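Local coordinates for protein superoxide dismutase [Ni] (Streptomyces coelicolor, PDB 1T6Q) that catalyses the nickel-dependent dismutation of superoxide to hydrogen peroxide and molecular oxygen, working as a hollow homohexamer, at residues I43-A48 / A87-K92. The protein carries 1 engineered substitution. Residues are numbered along the deposited sequence; the frame is centred on the assembly and turned at random.
Sequences IKEQRA and AAKGSK
Lys44 reaches across to the carbonyls at and just beyond the C-terminal end of helix 74-89. Its NZ gives a hydrogen bond to Ser91 O (3.1 Å), approaching from above the carbonyl plane, 54° out of it, and NZ also lies 2.8 Å from Lys89 O. The chain leaves its helix with CG anti to the backbone N (chi1 179°), bends at chi3, bringing CE to 3.3 Å from Ser91 O, and again at chi4, turning NZ to the carbonyls, whose partial negative charge it probably offsets. A methionine here would probably leave Ser91 O without its lysine donor, and Lys89 O without the ammonium beside it.

The apolar part is small: the methyl CB of Ala48 rests 3.8 Å from CG of Lys89. Alongside it, the side chains of Glu45 and Lys89 cross at about a right angle, with Glu45 OE2 against CD of Lys89 (3.5 Å). Glu45 OE2 is 4.3 Å from Lys89 NZ, beyond a salt bridge, though the opposite charges probably still attract; Lys89 NZ makes its salt bridge with Glu49, and Glu45 OE1 pairs with Arg39 of a second subunit.

In the subunit's four-helix bundle, away from the nickel site, the contact joins the middle of helix 34-62 to the C-terminal end of helix 74-89 and the turn that follows. Gln25 of helix 12-28 packs on Lys44 and Ala88 and also bonds Ser91 O, while the second subunit covers Lys44 and Glu45 with His35 and Ile43.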
loop_
_atom_site.group_PDB
_atom_site.type_symbol
_atom_site.label_atom_id
_atom_site.label_comp_id
_atom_site.label_asym_id
_atom_site.label_seq_id
_atom_site.Cartn_x
_atom_site.Cartn_y
_atom_site.Cartn_z
ATOM N N ILE B 43 4.492 4.651 13.854
ATOM C CA ILE B 43 4.212 5.841 13.048
ATOM C C ILE B 43 5.492 6.471 12.495
ATOM O O ILE B 43 5.542 6.822 11.315
ATOM C CB ILE B 43 3.318 6.862 13.829
ATOM C CG1 ILE B 43 1.924 6.253 14.033
ATOM C CG2 ILE B 43 3.184 8.196 13.068
ATOM C CD1 ILE B 43 1.092 6.894 15.124
ATOM N N LYS B 44 6.536 6.525 13.321
ATOM C CA LYS B 44 7.833 7.078 12.920
ATOM C C LYS B 44 8.453 6.278 11.762
ATOM O O LYS B 44 8.955 6.870 10.806
ATOM C CB LYS B 44 8.786 7.118 14.120
ATOM C CG LYS B 44 10.190 7.668 13.823
ATOM C CD LYS B 44 10.901 8.153 15.073
ATOM C CE LYS B 44 11.160 7.056 16.093
ATOM N NZ LYS B 44 12.148 6.044 15.624
ATOM N N GLU B 45 8.341 4.949 11.838
ATOM C CA GLU B 45 8.870 4.026 10.824
ATOM C C GLU B 45 8.210 4.238 9.455
ATOM O O GLU B 45 8.900 4.293 8.441
ATOM C CB GLU B 45 8.664 2.571 11.280
ATOM C CG GLU B 45 9.606 1.526 10.659
ATOM C CD GLU B 45 11.021 1.539 11.250
ATOM O OE1 GLU B 45 11.232 2.065 12.368
ATOM O OE2 GLU B 45 11.942 1.035 10.576
ATOM N N GLN B 46 6.886 4.410 9.461
ATOM C CA GLN B 46 6.084 4.622 8.251
ATOM C C GLN B 46 6.322 6.006 7.650
ATOM O O GLN B 46 6.490 6.142 6.435
ATOM C CB GLN B 46 4.588 4.452 8.556
ATOM C CG GLN B 46 4.172 3.028 8.923
ATOM C CD GLN B 46 2.759 2.915 9.519
ATOM O OE1 GLN B 46 2.196 3.886 10.035
ATOM N NE2 GLN B 46 2.194 1.707 9.465
ATOM N N ARG B 47 6.372 7.015 8.522
ATOM C CA ARG B 47 6.591 8.409 8.132
ATOM C C ARG B 47 7.995 8.656 7.581
ATOM O O ARG B 47 8.162 9.378 6.592
ATOM C CB ARG B 47 6.287 9.335 9.316
ATOM C CG ARG B 47 4.909 9.995 9.295
ATOM C CD ARG B 47 3.755 9.055 8.984
ATOM N NE ARG B 47 2.862 9.657 7.998
ATOM C CZ ARG B 47 2.105 8.980 7.139
ATOM N NH1 ARG B 47 2.113 7.649 7.127
ATOM N NH2 ARG B 47 1.353 9.641 6.265
ATOM N N ALA B 48 8.980 7.974 8.168
ATOM C CA ALA B 48 10.377 8.079 7.742
ATOM C C ALA B 48 10.618 7.452 6.373
ATOM O O ALA B 48 11.360 8.001 5.560
ATOM C CB ALA B 48 11.297 7.475 8.774
ATOM N N ALA B 87 18.748 7.231 9.876
ATOM C CA ALA B 87 19.295 7.409 11.218
ATOM C C ALA B 87 18.183 7.891 12.154
ATOM O O ALA B 87 18.076 7.412 13.288
ATOM C CB ALA B 87 20.454 8.406 11.194
ATOM N N ALA B 88 17.309 8.768 11.639
ATOM C CA ALA B 88 16.172 9.304 12.399
ATOM C C ALA B 88 15.127 8.231 12.688
ATOM O O ALA B 88 14.538 8.197 13.774
ATOM C CB ALA B 88 15.539 10.474 11.661
ATOM N N LYS B 89 14.968 7.319 11.726
ATOM C CA LYS B 89 14.035 6.194 11.796
ATOM C C LYS B 89 14.419 5.252 12.955
ATOM O O LYS B 89 13.547 4.724 13.648
ATOM C CB LYS B 89 14.068 5.447 10.452
ATOM C CG LYS B 89 12.984 4.400 10.245
ATOM C CD LYS B 89 12.953 3.863 8.804
ATOM C CE LYS B 89 14.106 2.911 8.508
ATOM N NZ LYS B 89 14.076 2.404 7.104
ATOM N N GLY B 90 15.727 5.116 13.183
ATOM C CA GLY B 90 16.244 4.264 14.242
ATOM C C GLY B 90 16.507 4.937 15.580
ATOM O O GLY B 90 16.970 4.278 16.512
ATOM N N SER B 91 16.156 6.217 15.699
ATOM C CA SER B 91 16.394 6.980 16.926
ATOM C C SER B 91 15.167 7.697 17.494
ATOM O O SER B 91 14.234 8.034 16.759
ATOM C CB SER B 91 17.510 7.999 16.664
ATOM O OG SER B 91 17.771 8.805 17.794
ATOM N N LYS B 92 15.198 7.930 18.810
ATOM C CA LYS B 92 14.142 8.644 19.539
ATOM C C LYS B 92 14.564 10.099 19.755
ATOM O O LYS B 92 13.763 10.930 20.190
ATOM C CB LYS B 92 13.885 8.005 20.915
ATOM C CG LYS B 92 13.218 6.646 20.872
ATOM C CD LYS B 92 12.733 6.165 22.239
ATOM C CE LYS B 92 13.862 5.784 23.184
ATOM N NZ LYS B 92 13.307 5.295 24.485
#